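Local coordinates for adhesin LabA (PDB 6GMM), which acts as a LacdiNAc-specific, lectin-type adhesin of Helicobacter pylori and probably mediates attachment of the bacterium to the gastric mucosa, at residues K47-I50 with N55-A58; N51-K54 with A58-A61; A65-A70 with G355-N360; Q139-A144 with L192-T197; V256-I261 with Q297-N302. All coordinates share one frame; numbering follows the deposited sequence.

Contact 1: residues K47-I50 with N55-A58; sequences KNLI and NSPA
The flat carbonyl group of Leu49 receives Ser56 OG in its own plane, on a lone pair of the oxygen, with a C=O...OG angle of 128°. The hydrogen bond from Ser56 OG to Leu49 O is short, 2.7 Å, while Ser56 CB leans on the preceding carbonyl, 3.5 Å from Asn48 O. On the proline ring the touch falls at one corner: Leu49 CD2 lies 3.8 Å from Pro57 CD, the two side chains crossing at about a right angle. The same methyl reaches Ala58 CB at 4.2 Å, and Ile300 of helix 287-311 covers both Leu49 and Ala58. With OG swung opposite the backbone N (chi1 165°), Ser56 serves as N-cap of helix 57-76; its hydroxyl accepts a weak bond from Ala58 N and another bond from Tyr59 N. One hydroxyl thus gives its proton to the end of helix 32-50 and accepts at the start of the next, where the helix N terminus would probably polarise it and strengthen the bond to Leu49 O.

Contact 2: residues N51-K54 with A58-A61; sequences NDKK and AYQA
The irregular chain of 51-54 bends past the first turn of helix 57-76, with the CA atoms of Lys53 and Tyr59 5.6 Å apart. This is the connection of a helix-loop-helix, the loop folding back on the helix it leads into. Lys53 lays its aliphatic chain over one face of the Tyr59 ring: CB stands 3.8 Å from the ring centroid, 18° off the normal, in a CH-pi contact displaced toward the rim. Beyond CG the lysine is extended, with chi2 at -166°, and runs out along the ring until its CD is 3.4 Å from Tyr59 OH. Lys53 NZ and Tyr59 OH then converge on one acceptor, the carbonyl oxygen of Ile152, which holds both polar ends toward the segment that follows helix 128-145. Gln60 grips the backbone of the same lysine. Its chain is bent at chi2, which turns the amide back toward the loop, and NE2 comes to lie at the edge of the Tyr59 ring, in its plane. From there Gln60 NE2 gives a hydrogen bond of 2.8 Å to Lys53 O; the acceptor lies in the glutamine amide plane, but the donor stands 45° out of the carbonyl plane.

Contact 3: residues A65-A70 with G355-N360; sequences ALNAAA and GETVTN
Helix 57-76 meets helix 354-366 here through one polar pair, Asn67 and Thr357, whose CA atoms are 8.0 Å apart. Asn67 ND2 comes within 3.2 Å of Thr357 OG1, and the two side chains cross at about a right angle. The amide nitrogen also sits beside the rest of the threonine head, with Asn67 ND2 3.9 Å from Thr357 CB and 4.0 Å from Thr357 CG2. In Thr357 the hydroxyl lies opposite the carbonyl carbon (chi1 -57°), close to its own helix, where OG1 donates to Tyr353 O one turn back. The setting is a helical bundle, in which two chain regions almost three hundred residues apart in sequence lie side by side, and little surface, 68 Å² in all, is covered between them. At the other end of the amide, Asn67 OD1 accepts from the backbone N of Gly350, the neighbour of Cys351 in the Cys326-Cys351 disulfide. One buried asparagine therefore reaches both the disulfide loop and the helix that follows it. Apolar side chains flank the pair: Leu63 and Leu64 of helix 57-76 touch Thr357, and Phe145 of helix 128-145 touches Asn67.

Contact 4: residues Q139-A144 with L192-T197; sequences QIIQKA and LEQAST
Gln194 is the first residue of 192-197 to reach across, and it fills the angle between Ile140 and Ile141 on helix 128-145. Its CB rests 3.7 Å from Ile141 CG1, the two side chains overlapping side by side as they point opposite ways. Further out, Gln194 CG lies 3.7 Å from Ile140 CG2, and the chain bends at chi2 (-26°) so that the amide passes obliquely over the end of Ile140, with Gln194 OE1 3.9 Å from Ile140 CD1. The amide NE2 turns back along its own helix and donates to Val190 O. Next in sequence, Ala195 takes the tip of Ile141: the CD1 methyl is 3.7 Å from Ala195 N and 4.3 Å from Ala195 CB, so it rests on the backbone beside the small alanine side chain. The segments run roughly antiparallel, their axes 9.4 Å apart at closest approach and 143° between directions. Leu66 and Ala69 of helix 57-76 and Ile249 of helix 239-264 also touch Ala195, while on helix 128-145 Ile140 is covered by Leu162 and Phe164 of strand 161-165, part of the two-stranded antiparallel sheet with 181-185.

Contact 5: residues V256-I261 with Q297-N302; sequences VEQSKI and QAEILN
Segments 256-261 and 297-302 are helical and nearly antiparallel, 161° between their directions, with axes approaching to 8.9 Å and the CA atoms of Gln258 and Ile300 6.4 Å apart. Ile300 carries the apolar part. Its CG1 lies 3.7 Å from Gln258 CB, and with CG1 set opposite the carbonyl carbon (chi1 -68°) the branch extends across the gap until CD1 touches Ser259 OG at 3.6 Å. That hydroxyl does its bonding inside its own helix, donating to Ala255 O, and so presents itself to the isoleucine methyl as a packing surface. On the more exposed side Gln258 is bent at chi2 and lies beside the stem of Glu299: Gln258 CG and OE1 are each 3.9 Å from Glu299 CB. The amide and carboxylate planes stand 60° apart, and the carboxylate is engaged one turn on, where OE2 forms a salt bridge with Arg303. Lys260 NZ also pairs with Glu257 OE2 at 2.8 Å within helix 239-264, at an exposed position. On the inner side Ile300 continues into Leu49 of helix 32-50 and Ala58 of helix 57-76. The arrangement is that of two neighbouring antiparallel helices of a helical bundle, with Ile300 on the buried side and Gln258 and Glu299 toward the more exposed one, here in the adhesin's elongated, mostly helical exodomain.

In the fold
From the N terminus, helix 32-50 turns into helix 57-76 through contacts 1 and 2, which close short loops, interleave along the chain and share Ala58. Contact 3 follows on helix 57-76 and closes a loop of 284 residues by bringing in helix 354-366. Contacts 4 and 5 are nested inside that loop, one after the other: contact 4 pairs helices 128-145 and 188-205, contact 5 pairs 239-264 and 287-311. Touches between contacts join these pieces. Ile300 of contact 5 packs on Leu49 and Ala58 of contact 1, Ala195 of contact 4 on Ala69 of contact 3, and Leu192 on Val256 links contacts 4 and 5.

Contact 1: residues K47-I50 with N55-A58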
loop_
_atom_site.group_PDB
_atom_site.type_symbol
_atom_site.label_atom_id
_atom_site.label_comp_id
_atom_site.label_asym_id
_atom_site.label_seq_id
_atom_site.Cartn_x
_atom_site.Cartn_y
_atom_site.Cartn_z
ATOM N N LYS A 47 -4.176 15.899 0.618
ATOM C CA LYS A 47 -4.664 16.182 1.968
ATOM C C LYS A 47 -5.496 15.004 2.465
ATOM O O LYS A 47 -5.384 14.649 3.617
ATOM C CB LYS A 47 -5.519 17.461 1.978
ATOM C CG LYS A 47 -4.742 18.766 1.818
ATOM C CD LYS A 47 -5.701 19.927 1.571
ATOM C CE LYS A 47 -5.139 21.277 1.957
ATOM N NZ LYS A 47 -4.258 21.846 0.906
ATOM N N ASN A 48 -6.293 14.363 1.598
ATOM C CA ASN A 48 -7.082 13.213 2.029
ATOM C C ASN A 48 -6.218 11.988 2.349
ATOM O O ASN A 48 -6.615 11.181 3.188
ATOM C CB ASN A 48 -8.172 12.883 1.024
ATOM C CG ASN A 48 -9.481 13.546 1.372
ATOM O OD1 ASN A 48 -10.361 12.936 1.993
ATOM N ND2 ASN A 48 -9.626 14.821 1.018
ATOM N N LEU A 49 -5.028 11.863 1.720
ATOM C CA LEU A 49 -4.132 10.731 1.998
ATOM C C LEU A 49 -3.232 10.947 3.223
ATOM O O LEU A 49 -3.152 10.083 4.081
ATOM C CB LEU A 49 -3.293 10.379 0.755
ATOM C CG LEU A 49 -3.994 9.551 -0.323
ATOM C CD1 LEU A 49 -3.295 9.706 -1.684
ATOM C CD2 LEU A 49 -4.099 8.072 0.057
ATOM N N ILE A 50 -2.586 12.103 3.325
ATOM C CA ILE A 50 -1.616 12.362 4.380
ATOM C C ILE A 50 -2.156 13.211 5.577
ATOM O O ILE A 50 -1.436 13.369 6.554
ATOM C CB ILE A 50 -0.337 12.981 3.734
ATOM C CG1 ILE A 50 -0.624 14.367 3.107
ATOM C CG2 ILE A 50 0.287 12.003 2.713
ATOM C CD1 ILE A 50 0.513 15.364 3.089
ATOM N N ASN A 55 -10.530 8.032 6.566
ATOM C CA ASN A 55 -10.733 7.857 5.139
ATOM C C ASN A 55 -9.421 7.889 4.321
ATOM O O ASN A 55 -9.446 8.185 3.120
ATOM C CB ASN A 55 -11.780 8.854 4.645
ATOM C CG ASN A 55 -13.093 8.701 5.388
ATOM O OD1 ASN A 55 -13.714 7.627 5.395
ATOM N ND2 ASN A 55 -13.498 9.746 6.098
ATOM N N SER A 56 -8.284 7.533 4.955
ATOM C CA SER A 56 -7.032 7.447 4.221
ATOM C C SER A 56 -6.609 6.003 4.029
ATOM O O SER A 56 -6.211 5.379 5.007
ATOM C CB SER A 56 -5.908 8.230 4.882
ATOM O OG SER A 56 -4.667 7.817 4.324
ATOM N N PRO A 57 -6.595 5.480 2.781
ATOM C CA PRO A 57 -6.087 4.114 2.568
ATOM C C PRO A 57 -4.615 3.964 2.969
ATOM O O PRO A 57 -4.225 2.868 3.339
ATOM C CB PRO A 57 -6.288 3.877 1.074
ATOM C CG PRO A 57 -7.295 4.920 0.634
ATOM C CD PRO A 57 -7.028 6.102 1.505
ATOM N N ALA A 58 -3.827 5.058 2.971
ATOM C CA ALA A 58 -2.415 5.030 3.369
ATOM C C ALA A 58 -2.348 4.722 4.894
ATOM O O ALA A 58 -1.818 3.688 5.307
ATOM C CB ALA A 58 -1.771 6.375 3.064
#

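Contact 2: residues N51-K54 with A58-A61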
loop_
_atom_site.group_PDB
_atom_site.type_symbol
_atom_site.label_atom_id
_atom_site.label_comp_id
_atom_site.label_asym_id
_atom_site.label_seq_id
_atom_site.Cartn_x
_atom_site.Cartn_y
_atom_site.Cartn_z
ATOM N N ASN A 51 -3.376 13.758 5.524
ATOM C CA ASN A 51 -3.853 14.495 6.705
ATOM C C ASN A 51 -4.969 13.767 7.429
ATOM O O ASN A 51 -5.209 14.047 8.607
ATOM C CB ASN A 51 -4.279 15.929 6.384
ATOM C CG ASN A 51 -3.181 16.859 5.934
ATOM O OD1 ASN A 51 -3.441 17.840 5.252
ATOM N ND2 ASN A 51 -1.948 16.628 6.349
ATOM N N ASP A 52 -5.658 12.850 6.730
ATOM C CA ASP A 52 -6.757 12.061 7.284
ATOM C C ASP A 52 -6.315 10.725 7.825
ATOM O O ASP A 52 -5.307 10.170 7.376
ATOM C CB ASP A 52 -7.866 11.829 6.252
ATOM C CG ASP A 52 -8.720 13.041 5.995
ATOM O OD1 ASP A 52 -8.942 13.830 6.953
ATOM O OD2 ASP A 52 -9.169 13.211 4.839
ATOM N N LYS A 53 -7.108 10.195 8.763
ATOM C CA LYS A 53 -6.858 8.910 9.385
ATOM C C LYS A 53 -7.903 7.891 8.906
ATOM O O LYS A 53 -7.548 6.892 8.276
ATOM C CB LYS A 53 -6.877 9.034 10.926
ATOM C CG LYS A 53 -5.787 9.923 11.524
ATOM C CD LYS A 53 -5.688 9.695 13.034
ATOM C CE LYS A 53 -4.795 10.682 13.746
ATOM N NZ LYS A 53 -4.412 10.205 15.100
ATOM N N LYS A 54 -9.189 8.164 9.187
ATOM C CA LYS A 54 -10.284 7.254 8.880
ATOM C C LYS A 54 -10.433 6.976 7.391
ATOM O O LYS A 54 -10.415 5.810 6.996
ATOM C CB LYS A 54 -11.601 7.746 9.509
ATOM C CG LYS A 54 -12.804 6.824 9.310
ATOM C CD LYS A 54 -14.023 7.375 10.056
ATOM C CE LYS A 54 -15.316 7.238 9.285
ATOM N NZ LYS A 54 -16.465 7.839 10.022
ATOM N N ALA A 58 -3.827 5.058 2.971
ATOM C CA ALA A 58 -2.415 5.030 3.369
ATOM C C ALA A 58 -2.348 4.722 4.894
ATOM O O ALA A 58 -1.818 3.688 5.307
ATOM C CB ALA A 58 -1.771 6.375 3.064
ATOM N N TYR A 59 -2.998 5.578 5.707
ATOM C CA TYR A 59 -3.108 5.417 7.153
ATOM C C TYR A 59 -3.709 4.061 7.525
ATOM O O TYR A 59 -3.109 3.365 8.332
ATOM C CB TYR A 59 -3.940 6.555 7.747
ATOM C CG TYR A 59 -3.900 6.576 9.257
ATOM C CD1 TYR A 59 -2.913 7.285 9.938
ATOM C CD2 TYR A 59 -4.882 5.934 10.008
ATOM C CE1 TYR A 59 -2.911 7.361 11.329
ATOM C CE2 TYR A 59 -4.907 6.031 11.394
ATOM C CZ TYR A 59 -3.895 6.705 12.054
ATOM O OH TYR A 59 -3.916 6.766 13.419
ATOM N N GLN A 60 -4.856 3.659 6.921
ATOM C CA GLN A 60 -5.443 2.345 7.228
ATOM C C GLN A 60 -4.502 1.234 6.802
ATOM O O GLN A 60 -4.471 0.214 7.471
ATOM C CB GLN A 60 -6.808 2.140 6.561
ATOM C CG GLN A 60 -7.833 3.203 6.924
ATOM C CD GLN A 60 -8.173 3.126 8.383
ATOM O OE1 GLN A 60 -8.528 2.065 8.894
ATOM N NE2 GLN A 60 -8.021 4.236 9.090
ATOM N N ALA A 61 -3.707 1.418 5.723
ATOM C CA ALA A 61 -2.775 0.331 5.328
ATOM C C ALA A 61 -1.751 0.066 6.404
ATOM O O ALA A 61 -1.483 -1.100 6.719
ATOM C CB ALA A 61 -2.090 0.629 3.998
#

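Contact 3: residues A65-A70 with G355-N360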
loop_
_atom_site.group_PDB
_atom_site.type_symbol
_atom_site.label_atom_id
_atom_site.label_comp_id
_atom_site.label_asym_id
_atom_site.label_seq_id
_atom_site.Cartn_x
_atom_site.Cartn_y
_atom_site.Cartn_z
ATOM N N ALA A 65 -1.100 -3.375 8.937
ATOM C CA ALA A 65 0.213 -4.020 9.081
ATOM C C ALA A 65 0.607 -4.079 10.548
ATOM O O ALA A 65 1.042 -5.137 10.994
ATOM C CB ALA A 65 1.282 -3.278 8.276
ATOM N N LEU A 66 0.368 -2.992 11.327
ATOM C CA LEU A 66 0.747 -2.967 12.763
ATOM C C LEU A 66 -0.084 -3.944 13.609
ATOM O O LEU A 66 0.483 -4.814 14.287
ATOM C CB LEU A 66 0.691 -1.532 13.330
ATOM C CG LEU A 66 1.519 -0.468 12.604
ATOM C CD1 LEU A 66 1.297 0.887 13.207
ATOM C CD2 LEU A 66 3.012 -0.809 12.578
ATOM N N ASN A 67 -1.422 -3.840 13.528
ATOM C CA ASN A 67 -2.348 -4.734 14.221
ATOM C C ASN A 67 -2.078 -6.171 13.809
ATOM O O ASN A 67 -2.155 -7.070 14.638
ATOM C CB ASN A 67 -3.786 -4.374 13.884
ATOM C CG ASN A 67 -4.260 -3.102 14.541
ATOM O OD1 ASN A 67 -3.948 -2.812 15.698
ATOM N ND2 ASN A 67 -5.036 -2.312 13.821
ATOM N N ALA A 68 -1.754 -6.414 12.549
ATOM C CA ALA A 68 -1.483 -7.805 12.187
ATOM C C ALA A 68 -0.140 -8.298 12.744
ATOM O O ALA A 68 -0.050 -9.470 13.119
ATOM C CB ALA A 68 -1.594 -8.020 10.686
ATOM N N ALA A 69 0.871 -7.408 12.896
ATOM C CA ALA A 69 2.148 -7.872 13.468
ATOM C C ALA A 69 2.008 -8.125 14.976
ATOM O O ALA A 69 2.410 -9.186 15.452
ATOM C CB ALA A 69 3.265 -6.895 13.185
ATOM N N ALA A 70 1.371 -7.179 15.712
ATOM C CA ALA A 70 1.117 -7.293 17.144
ATOM C C ALA A 70 0.166 -8.465 17.422
ATOM O O ALA A 70 0.381 -9.218 18.368
ATOM C CB ALA A 70 0.535 -5.994 17.690
ATOM N N GLY A 355 -9.673 -7.521 12.489
ATOM C CA GLY A 355 -10.881 -7.691 11.683
ATOM C C GLY A 355 -11.572 -6.417 11.230
ATOM O O GLY A 355 -11.976 -6.313 10.070
ATOM N N GLU A 356 -11.731 -5.448 12.141
ATOM C CA GLU A 356 -12.350 -4.166 11.829
ATOM C C GLU A 356 -11.397 -3.281 11.010
ATOM O O GLU A 356 -11.863 -2.494 10.190
ATOM C CB GLU A 356 -12.864 -3.442 13.094
ATOM C CG GLU A 356 -11.786 -2.995 14.077
ATOM C CD GLU A 356 -12.198 -1.930 15.079
ATOM O OE1 GLU A 356 -11.761 -0.766 14.913
ATOM O OE2 GLU A 356 -12.924 -2.264 16.046
ATOM N N THR A 357 -10.066 -3.421 11.209
ATOM C CA THR A 357 -9.123 -2.604 10.443
ATOM C C THR A 357 -9.135 -3.000 8.950
ATOM O O THR A 357 -9.157 -2.096 8.107
ATOM C CB THR A 357 -7.734 -2.592 11.082
ATOM O OG1 THR A 357 -7.865 -2.116 12.430
ATOM C CG2 THR A 357 -6.744 -1.699 10.312
ATOM N N VAL A 358 -9.207 -4.328 8.625
ATOM C CA VAL A 358 -9.264 -4.794 7.231
ATOM C C VAL A 358 -10.551 -4.257 6.575
ATOM O O VAL A 358 -10.496 -3.773 5.447
ATOM C CB VAL A 358 -9.008 -6.318 6.995
ATOM C CG1 VAL A 358 -10.115 -7.191 7.570
ATOM C CG2 VAL A 358 -8.809 -6.617 5.504
ATOM N N THR A 359 -11.660 -4.218 7.324
ATOM C CA THR A 359 -12.922 -3.641 6.853
ATOM C C THR A 359 -12.724 -2.153 6.591
ATOM O O THR A 359 -13.031 -1.713 5.491
ATOM C CB THR A 359 -14.053 -3.923 7.848
ATOM O OG1 THR A 359 -14.252 -5.336 7.883
ATOM C CG2 THR A 359 -15.365 -3.229 7.473
ATOM N N ASN A 360 -12.163 -1.397 7.563
ATOM C CA ASN A 360 -11.910 0.046 7.411
ATOM C C ASN A 360 -10.953 0.375 6.280
ATOM O O ASN A 360 -11.140 1.390 5.633
ATOM C CB ASN A 360 -11.451 0.666 8.723
ATOM C CG ASN A 360 -12.532 0.665 9.772
ATOM O OD1 ASN A 360 -13.685 0.282 9.516
ATOM N ND2 ASN A 360 -12.187 1.081 10.981
#

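Contact 4: residues Q139-A144 with L192-T197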
loop_
_atom_site.group_PDB
_atom_site.type_symbol
_atom_site.label_atom_id
_atom_site.label_comp_id
_atom_site.label_asym_id
_atom_site.label_seq_id
_atom_site.Cartn_x
_atom_site.Cartn_y
_atom_site.Cartn_z
ATOM N N GLN A 139 6.096 -3.399 22.672
ATOM C CA GLN A 139 5.789 -2.334 23.628
ATOM C C GLN A 139 5.737 -0.986 22.972
ATOM O O GLN A 139 4.870 -0.202 23.339
ATOM C CB GLN A 139 6.717 -2.328 24.864
ATOM C CG GLN A 139 6.697 -3.587 25.720
ATOM C CD GLN A 139 5.366 -3.966 26.312
ATOM O OE1 GLN A 139 4.513 -3.116 26.614
ATOM N NE2 GLN A 139 5.187 -5.268 26.526
ATOM N N ILE A 140 6.609 -0.724 21.964
ATOM C CA ILE A 140 6.596 0.556 21.225
ATOM C C ILE A 140 5.301 0.691 20.429
ATOM O O ILE A 140 4.685 1.762 20.438
ATOM C CB ILE A 140 7.875 0.804 20.369
ATOM C CG1 ILE A 140 9.106 1.018 21.300
ATOM C CG2 ILE A 140 7.677 2.020 19.470
ATOM C CD1 ILE A 140 10.573 0.942 20.646
ATOM N N ILE A 141 4.897 -0.392 19.731
ATOM C CA ILE A 141 3.657 -0.428 18.964
ATOM C C ILE A 141 2.478 -0.130 19.875
ATOM O O ILE A 141 1.687 0.753 19.564
ATOM C CB ILE A 141 3.470 -1.763 18.194
ATOM C CG1 ILE A 141 4.576 -1.919 17.118
ATOM C CG2 ILE A 141 2.058 -1.819 17.558
ATOM C CD1 ILE A 141 4.652 -3.249 16.428
ATOM N N GLN A 142 2.378 -0.846 21.011
ATOM C CA GLN A 142 1.292 -0.667 21.968
ATOM C C GLN A 142 1.243 0.748 22.533
ATOM O O GLN A 142 0.159 1.322 22.559
ATOM C CB GLN A 142 1.339 -1.740 23.072
ATOM C CG GLN A 142 0.734 -3.062 22.600
ATOM C CD GLN A 142 -0.781 -3.061 22.434
ATOM O OE1 GLN A 142 -1.486 -2.046 22.518
ATOM N NE2 GLN A 142 -1.321 -4.224 22.203
ATOM N N LYS A 143 2.410 1.347 22.927
ATOM C CA LYS A 143 2.430 2.737 23.441
ATOM C C LYS A 143 2.102 3.748 22.353
ATOM O O LYS A 143 1.477 4.770 22.639
ATOM C CB LYS A 143 3.748 3.101 24.160
ATOM C CG LYS A 143 4.121 2.178 25.336
ATOM C CD LYS A 143 3.272 2.369 26.602
ATOM C CE LYS A 143 3.632 1.395 27.711
ATOM N NZ LYS A 143 3.269 -0.018 27.391
ATOM N N ALA A 144 2.489 3.469 21.097
ATOM C CA ALA A 144 2.186 4.400 20.005
ATOM C C ALA A 144 0.694 4.513 19.726
ATOM O O ALA A 144 0.229 5.593 19.331
ATOM C CB ALA A 144 2.906 3.985 18.754
ATOM N N LEU A 192 6.491 0.685 11.611
ATOM C CA LEU A 192 6.632 -0.406 10.645
ATOM C C LEU A 192 7.931 -1.186 10.846
ATOM O O LEU A 192 7.958 -2.394 10.593
ATOM C CB LEU A 192 6.500 0.098 9.201
ATOM C CG LEU A 192 5.067 0.421 8.791
ATOM C CD1 LEU A 192 5.059 1.218 7.553
ATOM C CD2 LEU A 192 4.205 -0.863 8.622
ATOM N N GLU A 193 8.988 -0.509 11.340
ATOM C CA GLU A 193 10.254 -1.156 11.654
ATOM C C GLU A 193 10.046 -2.083 12.869
ATOM O O GLU A 193 10.516 -3.237 12.862
ATOM C CB GLU A 193 11.368 -0.118 11.908
ATOM C CG GLU A 193 12.676 -0.715 12.436
ATOM C CD GLU A 193 13.318 -1.812 11.597
ATOM O OE1 GLU A 193 13.385 -1.656 10.355
ATOM O OE2 GLU A 193 13.765 -2.823 12.185
ATOM N N GLN A 194 9.281 -1.583 13.888
ATOM C CA GLN A 194 8.947 -2.329 15.100
ATOM C C GLN A 194 8.191 -3.580 14.688
ATOM O O GLN A 194 8.524 -4.672 15.143
ATOM C CB GLN A 194 8.077 -1.494 16.065
ATOM C CG GLN A 194 8.753 -0.298 16.739
ATOM C CD GLN A 194 10.243 -0.442 16.872
ATOM O OE1 GLN A 194 10.766 -1.353 17.531
ATOM N NE2 GLN A 194 10.955 0.457 16.228
ATOM N N ALA A 195 7.232 -3.431 13.764
ATOM C CA ALA A 195 6.422 -4.536 13.262
ATOM C C ALA A 195 7.333 -5.549 12.563
ATOM O O ALA A 195 7.086 -6.745 12.664
ATOM C CB ALA A 195 5.391 -4.007 12.282
ATOM N N SER A 196 8.389 -5.072 11.855
ATOM C CA SER A 196 9.295 -5.976 11.133
ATOM C C SER A 196 10.167 -6.740 12.079
ATOM O O SER A 196 10.437 -7.911 11.836
ATOM C CB SER A 196 10.136 -5.226 10.106
ATOM O OG SER A 196 10.862 -6.149 9.311
ATOM N N THR A 197 10.580 -6.100 13.196
ATOM C CA THR A 197 11.387 -6.725 14.231
ATOM C C THR A 197 10.645 -7.912 14.823
ATOM O O THR A 197 11.262 -8.970 15.011
ATOM C CB THR A 197 11.783 -5.705 15.295
ATOM O OG1 THR A 197 12.671 -4.762 14.697
ATOM C CG2 THR A 197 12.473 -6.357 16.512
#

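Contact 5: residues V256-I261 with Q297-N302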
loop_
_atom_site.group_PDB
_atom_site.type_symbol
_atom_site.label_atom_id
_atom_site.label_comp_id
_atom_site.label_asym_id
_atom_site.label_seq_id
_atom_site.Cartn_x
_atom_site.Cartn_y
_atom_site.Cartn_z
ATOM N N VAL A 256 4.470 4.708 2.755
ATOM C CA VAL A 256 4.968 5.678 3.738
ATOM C C VAL A 256 6.085 6.509 3.116
ATOM O O VAL A 256 6.114 7.711 3.361
ATOM C CB VAL A 256 5.356 4.974 5.081
ATOM C CG1 VAL A 256 6.049 5.942 6.040
ATOM C CG2 VAL A 256 4.123 4.383 5.748
ATOM N N GLU A 257 6.968 5.891 2.285
ATOM C CA GLU A 257 8.045 6.587 1.555
ATOM C C GLU A 257 7.436 7.557 0.517
ATOM O O GLU A 257 7.872 8.707 0.398
ATOM C CB GLU A 257 8.936 5.578 0.787
ATOM C CG GLU A 257 10.198 5.142 1.517
ATOM C CD GLU A 257 11.216 6.240 1.784
ATOM O OE1 GLU A 257 11.909 6.674 0.835
ATOM O OE2 GLU A 257 11.348 6.636 2.963
ATOM N N GLN A 258 6.421 7.066 -0.232
ATOM C CA GLN A 258 5.736 7.801 -1.291
ATOM C C GLN A 258 4.975 8.989 -0.726
ATOM O O GLN A 258 4.783 9.968 -1.442
ATOM C CB GLN A 258 4.790 6.870 -2.089
ATOM C CG GLN A 258 5.505 5.771 -2.895
ATOM C CD GLN A 258 6.322 6.350 -4.023
ATOM O OE1 GLN A 258 5.827 7.141 -4.830
ATOM N NE2 GLN A 258 7.601 5.989 -4.098
ATOM N N SER A 259 4.565 8.911 0.552
ATOM C CA SER A 259 3.856 9.981 1.237
ATOM C C SER A 259 4.768 11.183 1.436
ATOM O O SER A 259 4.253 12.292 1.542
ATOM C CB SER A 259 3.305 9.498 2.574
ATOM O OG SER A 259 2.301 8.518 2.368
ATOM N N LYS A 260 6.115 10.987 1.460
ATOM C CA LYS A 260 7.065 12.117 1.542
ATOM C C LYS A 260 6.861 13.005 0.310
ATOM O O LYS A 260 6.895 14.235 0.420
ATOM C CB LYS A 260 8.526 11.627 1.504
ATOM C CG LYS A 260 9.021 10.872 2.726
ATOM C CD LYS A 260 10.473 10.440 2.496
ATOM C CE LYS A 260 11.080 9.769 3.706
ATOM N NZ LYS A 260 12.431 9.212 3.399
ATOM N N ILE A 261 6.701 12.366 -0.880
ATOM C CA ILE A 261 6.501 13.041 -2.153
ATOM C C ILE A 261 5.215 13.873 -2.079
ATOM O O ILE A 261 5.274 15.085 -2.261
ATOM C CB ILE A 261 6.531 12.081 -3.374
ATOM C CG1 ILE A 261 7.824 11.221 -3.418
ATOM C CG2 ILE A 261 6.344 12.862 -4.675
ATOM C CD1 ILE A 261 7.747 9.935 -4.300
ATOM N N GLN A 297 0.765 9.515 -5.443
ATOM C CA GLN A 297 -0.601 9.225 -4.984
ATOM C C GLN A 297 -1.123 7.921 -5.577
ATOM O O GLN A 297 -1.785 7.163 -4.883
ATOM C CB GLN A 297 -1.558 10.377 -5.351
ATOM C CG GLN A 297 -1.249 11.655 -4.574
ATOM C CD GLN A 297 -2.367 12.646 -4.630
ATOM O OE1 GLN A 297 -3.547 12.288 -4.635
ATOM N NE2 GLN A 297 -2.014 13.917 -4.595
ATOM N N ALA A 298 -0.813 7.649 -6.847
ATOM C CA ALA A 298 -1.252 6.409 -7.477
ATOM C C ALA A 298 -0.548 5.211 -6.877
ATOM O O ALA A 298 -1.198 4.163 -6.743
ATOM C CB ALA A 298 -1.047 6.460 -8.981
ATOM N N GLU A 299 0.764 5.360 -6.492
ATOM C CA GLU A 299 1.561 4.278 -5.856
ATOM C C GLU A 299 1.006 3.916 -4.508
ATOM O O GLU A 299 0.756 2.743 -4.255
ATOM C CB GLU A 299 3.050 4.626 -5.717
ATOM C CG GLU A 299 3.967 3.779 -6.579
ATOM C CD GLU A 299 4.032 2.299 -6.254
ATOM O OE1 GLU A 299 3.115 1.555 -6.671
ATOM O OE2 GLU A 299 5.054 1.868 -5.673
ATOM N N ILE A 300 0.775 4.932 -3.649
ATOM C CA ILE A 300 0.148 4.786 -2.333
ATOM C C ILE A 300 -1.100 3.915 -2.467
ATOM O O ILE A 300 -1.239 2.934 -1.746
ATOM C CB ILE A 300 -0.183 6.164 -1.743
ATOM C CG1 ILE A 300 1.118 6.914 -1.391
ATOM C CG2 ILE A 300 -1.145 6.036 -0.561
ATOM C CD1 ILE A 300 0.953 8.297 -0.976
ATOM N N LEU A 301 -1.954 4.223 -3.425
ATOM C CA LEU A 301 -3.162 3.445 -3.683
ATOM C C LEU A 301 -2.854 1.990 -4.089
ATOM O O LEU A 301 -3.483 1.054 -3.562
ATOM C CB LEU A 301 -4.034 4.170 -4.723
ATOM C CG LEU A 301 -4.638 5.487 -4.196
ATOM C CD1 LEU A 301 -5.501 6.189 -5.251
ATOM C CD2 LEU A 301 -5.390 5.269 -2.869
ATOM N N ASN A 302 -1.825 1.797 -4.951
ATOM C CA ASN A 302 -1.403 0.462 -5.401
ATOM C C ASN A 302 -1.036 -0.335 -4.154
ATOM O O ASN A 302 -1.596 -1.418 -3.936
ATOM C CB ASN A 302 -0.181 0.562 -6.345
ATOM C CG ASN A 302 0.475 -0.755 -6.716
ATOM O OD1 ASN A 302 1.343 -1.282 -6.003
ATOM N ND2 ASN A 302 0.101 -1.298 -7.860
#